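Long-range contact in biliverdin reductase (Synechocystis sp., PDB 5B3V), which probably reduces biliverdin IX alpha to bilirubin with NADPH, as a member of the Gfo/Idh/MocA oxidoreductase family: residues Y158-G163 against V236-G241. Numbering follows the deposited sequence.
Sequences YSTIMG and VIYGKG. With BLA (biliverdine IX alpha), chain F.
M162 and Y238 pack on the face of the sheet that meets biliverdin, their side chains crossing at about a right angle. M162 is bent at chi2 and chi3, which carries its CE to 3.6 Å from CE2 of the Y238 ring, an oblique approach. T160 OG1 also comes obliquely to that ring, 3.7 Å from CD2, while it accepts a hydrogen bond from R188 in helix 186-196. Beneath these side chains the backbones run parallel, 4° apart, joined by five hydrogen bonds that alternate in direction; the straightest is I237 N to Y158 O (177° at the hydrogen), and G241 N to M162 O is more bent (154°). This is the one parallel pairing in the otherwise antiparallel mixed sheet of the C-terminal alpha/beta domain, unlike the all-parallel sheet of the Rossmann domain. At its ligand end, K240, extended beyond CG, reaches with NZ a biliverdin propionate oxygen, O1A, at 2.5 Å, and also donates to Y238 OH, NZ to OH 3.1 Å; Y173 adds a cation-pi contact. A leucine in place of Y238 would probably leave K240 without its phenolic partner and M162 CE with less to pack on. The other face is looser between the segments: S159 CB and I237 CB stand 4.2 Å apart, G239 offers no side chain to the partly exposed I161, and S159 OG turns to E248.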
ATOM      1  N   TYR A 158       1.162  12.277  10.998  1.00 17.91           N
ATOM      2  CA  TYR A 158       0.155  11.854  10.029  1.00 18.05           C
ATOM      3  C   TYR A 158      -0.863  10.989  10.762  1.00 16.04           C
ATOM      4  O   TYR A 158      -0.547   9.870  11.181  1.00 22.17           O
ATOM      5  CB  TYR A 158       0.783  11.098   8.855  1.00 18.67           C
ATOM      6  CG  TYR A 158      -0.198  10.796   7.745  1.00 19.09           C
ATOM      7  CD1 TYR A 158      -1.090  11.764   7.301  1.00 19.34           C
ATOM      8  CD2 TYR A 158      -0.232   9.548   7.138  1.00 19.59           C
ATOM      9  CE1 TYR A 158      -1.990  11.495   6.290  1.00 20.86           C
ATOM     10  CE2 TYR A 158      -1.129   9.271   6.125  1.00 20.45           C
ATOM     11  CZ  TYR A 158      -2.006  10.250   5.705  1.00 21.31           C
ATOM     12  OH  TYR A 158      -2.902   9.980   4.697  1.00 22.23           O
ATOM     13  N   SER A 159      -2.072  11.514  10.931  1.00 18.88           N
ATOM     14  CA  SER A 159      -3.152  10.820  11.621  1.00 19.02           C
ATOM     15  C   SER A 159      -4.220  10.411  10.617  1.00 21.88           C
ATOM     16  O   SER A 159      -4.710  11.246   9.847  1.00 19.54           O
ATOM     17  CB  SER A 159      -3.767  11.702  12.711  1.00 20.14           C
ATOM     18  OG  SER A 159      -5.061  11.249  13.078  1.00 25.02           O
ATOM     19  N   THR A 160      -4.570   9.126  10.620  1.00 19.72           N
ATOM     20  CA  THR A 160      -5.688   8.605   9.839  1.00 21.29           C
ATOM     21  C   THR A 160      -6.563   7.794  10.783  1.00 21.11           C
ATOM     22  O   THR A 160      -6.135   6.750  11.283  1.00 20.83           O
ATOM     23  CB  THR A 160      -5.215   7.742   8.665  1.00 23.26           C
ATOM     24  OG1 THR A 160      -4.571   6.564   9.162  1.00 20.95           O
ATOM     25  CG2 THR A 160      -4.244   8.508   7.784  1.00 22.96           C
ATOM     26  N   ILE A 161      -7.777   8.275  11.035  1.00 21.75           N
ATOM     27  CA  ILE A 161      -8.713   7.597  11.923  1.00 22.03           C
ATOM     28  C   ILE A 161      -9.986   7.311  11.137  1.00 23.23           C
ATOM     29  O   ILE A 161     -10.669   8.241  10.689  1.00 22.85           O
ATOM     30  CB  ILE A 161      -9.002   8.416  13.192  1.00 21.83           C
ATOM     31  CG1 ILE A 161      -7.777   8.374  14.112  1.00 21.17           C
ATOM     32  CG2 ILE A 161     -10.225   7.874  13.906  1.00 20.97           C
ATOM     33  CD1 ILE A 161      -7.837   9.304  15.303  1.00 22.30           C
ATOM     34  N   MET A 162     -10.295   6.025  10.964  1.00 22.63           N
ATOM     35  CA  MET A 162     -11.408   5.548  10.143  1.00 23.34           C
ATOM     36  C   MET A 162     -12.439   4.865  11.040  1.00 22.12           C
ATOM     37  O   MET A 162     -12.478   3.637  11.141  1.00 22.30           O
ATOM     38  CB  MET A 162     -10.890   4.578   9.035  1.00 27.08           C
ATOM     39  CG  MET A 162     -10.135   5.246   7.887  1.00 33.25           C
ATOM     40  SD  MET A 162      -8.464   5.806   8.285  1.00 45.12           S
ATOM     41  CE  MET A 162      -7.792   4.360   9.102  1.00 24.94           C
ATOM     42  N   GLY A 163     -13.291   5.662  11.678  1.00 21.82           N
ATOM     43  CA  GLY A 163     -14.355   5.096  12.495  1.00 22.10           C
ATOM     44  C   GLY A 163     -15.317   4.264  11.660  1.00 21.68           C
ATOM     45  O   GLY A 163     -15.724   4.654  10.565  1.00 22.16           O
ATOM     46  N   VAL A 236       3.090   8.573  13.730  1.00 17.34           N
ATOM     47  CA  VAL A 236       2.226   7.852  12.802  1.00 17.12           C
ATOM     48  C   VAL A 236       1.079   7.267  13.612  1.00 17.06           C
ATOM     49  O   VAL A 236       1.290   6.365  14.434  1.00 17.55           O
ATOM     50  CB  VAL A 236       2.983   6.750  12.047  1.00 17.25           C
ATOM     51  CG1 VAL A 236       2.031   5.964  11.159  1.00 17.35           C
ATOM     52  CG2 VAL A 236       4.122   7.345  11.234  1.00 17.68           C
ATOM     53  N   ILE A 237      -0.132   7.773  13.385  1.00 16.58           N
ATOM     54  CA  ILE A 237      -1.323   7.366  14.125  1.00 16.81           C
ATOM     55  C   ILE A 237      -2.287   6.712  13.146  1.00 16.96           C
ATOM     56  O   ILE A 237      -2.717   7.345  12.174  1.00 17.66           O
ATOM     57  CB  ILE A 237      -1.991   8.553  14.837  1.00 17.43           C
ATOM     58  CG1 ILE A 237      -0.930   9.464  15.462  1.00 16.30           C
ATOM     59  CG2 ILE A 237      -2.962   8.060  15.903  1.00 16.53           C
ATOM     60  CD1 ILE A 237      -0.157   8.817  16.594  1.00 16.00           C
ATOM     61  N   TYR A 238      -2.617   5.447  13.398  1.00 17.24           N
ATOM     62  CA  TYR A 238      -3.569   4.700  12.585  1.00 18.89           C
ATOM     63  C   TYR A 238      -4.619   4.102  13.505  1.00 17.39           C
ATOM     64  O   TYR A 238      -4.279   3.379  14.448  1.00 17.31           O
ATOM     65  CB  TYR A 238      -2.868   3.599  11.775  1.00 17.58           C
ATOM     66  CG  TYR A 238      -3.814   2.662  11.052  1.00 18.02           C
ATOM     67  CD1 TYR A 238      -4.320   1.527  11.680  1.00 18.00           C
ATOM     68  CD2 TYR A 238      -4.194   2.904   9.737  1.00 18.92           C
ATOM     69  CE1 TYR A 238      -5.180   0.670  11.028  1.00 18.76           C
ATOM     70  CE2 TYR A 238      -5.053   2.047   9.075  1.00 19.63           C
ATOM     71  CZ  TYR A 238      -5.542   0.933   9.724  1.00 20.41           C
ATOM     72  OH  TYR A 238      -6.396   0.081   9.066  1.00 20.75           O
ATOM     73  N   GLY A 239      -5.878   4.399  13.231  1.00 18.05           N
ATOM     74  CA  GLY A 239      -6.969   3.878  14.030  1.00 18.15           C
ATOM     75  C   GLY A 239      -8.205   3.697  13.177  1.00 19.68           C
ATOM     76  O   GLY A 239      -8.478   4.481  12.264  1.00 20.23           O
ATOM     77  N   LYS A 240      -8.947   2.635  13.475  1.00 19.04           N
ATOM     78  CA  LYS A 240     -10.195   2.380  12.772  1.00 20.62           C
ATOM     79  C   LYS A 240     -11.046   1.456  13.623  1.00 19.79           C
ATOM     80  O   LYS A 240     -10.541   0.739  14.490  1.00 19.17           O
ATOM     81  CB  LYS A 240      -9.952   1.772  11.385  1.00 21.13           C
ATOM     82  CG  LYS A 240      -9.826   0.258  11.365  1.00 20.99           C
ATOM     83  CD  LYS A 240      -9.464  -0.223   9.971  1.00 22.54           C
ATOM     84  CE  LYS A 240      -9.301  -1.732   9.919  1.00 22.54           C
ATOM     85  NZ  LYS A 240      -8.479  -2.150   8.748  1.00 23.36           N
ATOM     86  N   GLY A 241     -12.344   1.498  13.377  1.00 20.44           N
ATOM     87  CA  GLY A 241     -13.269   0.605  14.032  1.00 20.75           C
ATOM     88  C   GLY A 241     -14.280   1.321  14.908  1.00 20.61           C
ATOM     89  O   GLY A 241     -14.547   2.517  14.770  1.00 20.56           O
TER
HETATM   90  CHA BLA F 402      -8.757   4.429   2.591  1.00 47.08           C
HETATM   91  NA  BLA F 402     -11.079   4.467   3.627  1.00 55.47           N
HETATM   92  C1A BLA F 402      -9.901   3.851   3.476  1.00 49.04           C
HETATM   93  C2A BLA F 402      -9.880   2.696   4.202  1.00 47.87           C
HETATM   94  C3A BLA F 402     -11.074   2.635   4.796  1.00 51.23           C
HETATM   95  C4A BLA F 402     -11.782   3.682   4.440  1.00 57.72           C
HETATM   96  CMA BLA F 402     -11.691   1.611   5.740  1.00 48.51           C
HETATM   97  CAA BLA F 402      -8.651   1.720   4.285  1.00 41.81           C
HETATM   98  CBA BLA F 402      -8.742   0.164   4.505  1.00 41.03           C
HETATM   99  CGA BLA F 402      -9.301  -0.502   5.786  1.00 37.13           C
HETATM  100  O1A BLA F 402      -8.535  -0.577   6.774  1.00 40.42           O
HETATM  101  O2A BLA F 402     -10.422  -1.052   5.704  1.00 35.74           O
HETATM  102  CHB BLA F 402     -13.190   3.840   5.013  1.00 61.86           C
HETATM  103  NB  BLA F 402     -14.050   5.685   3.464  1.00 65.73           N
HETATM  104  C1B BLA F 402     -14.219   4.575   4.175  1.00 62.27           C
HETATM  105  C2B BLA F 402     -15.477   4.170   4.120  1.00 64.07           C
HETATM  106  C3B BLA F 402     -16.131   5.026   3.323  1.00 72.44           C
HETATM  107  C4B BLA F 402     -15.248   5.949   2.936  1.00 68.71           C
HETATM  108  CMB BLA F 402     -15.942   2.904   4.866  1.00 60.70           C
HETATM  109  OB  BLA F 402     -15.469   7.018   2.126  1.00 70.40           O
HETATM  110  CAB BLA F 402     -17.413   5.091   2.922  1.00 71.40           C
HETATM  111  CBB BLA F 402     -18.457   4.065   3.388  1.00 68.62           C
HETATM  112  NC  BLA F 402     -13.030   6.612  -0.127  1.00 69.71           N
HETATM  113  C1C BLA F 402     -14.268   6.543  -0.629  1.00 81.67           C
HETATM  114  C2C BLA F 402     -14.405   7.490  -1.547  1.00 81.97           C
HETATM  115  C3C BLA F 402     -13.269   8.165  -1.646  1.00 75.03           C
HETATM  116  C4C BLA F 402     -12.410   7.610  -0.757  1.00 66.45           C
HETATM  117  CMC BLA F 402     -15.671   7.762  -2.373  1.00 72.85           C
HETATM  118  OC  BLA F 402     -15.189   5.632  -0.217  1.00 76.33           O
HETATM  119  CAC BLA F 402     -13.171   9.178  -2.528  1.00 72.44           C
HETATM  120  CBC BLA F 402     -11.877   9.981  -2.696  1.00 72.09           C
HETATM  121  CHD BLA F 402     -10.957   8.023  -0.466  1.00 60.85           C
HETATM  122  ND  BLA F 402     -10.189   5.941   1.011  1.00 52.60           N
HETATM  123  C1D BLA F 402     -10.082   7.180   0.488  1.00 53.84           C
HETATM  124  C2D BLA F 402      -8.952   7.709   0.899  1.00 48.79           C
HETATM  125  C3D BLA F 402      -8.335   6.868   1.702  1.00 48.72           C
HETATM  126  C4D BLA F 402      -9.088   5.742   1.781  1.00 49.56           C
HETATM  127  CMD BLA F 402      -8.447   9.107   0.525  1.00 55.39           C
HETATM  128  CAD BLA F 402      -6.966   7.329   2.259  1.00 47.68           C
HETATM  129  CBD BLA F 402      -6.292   6.630   3.446  1.00 49.79           C
HETATM  130  CGD BLA F 402      -7.052   6.709   4.757  1.00 45.78           C
HETATM  131  O1D BLA F 402      -7.778   7.708   4.943  1.00 52.16           O
HETATM  132  O2D BLA F 402      -6.799   5.809   5.584  1.00 47.96           O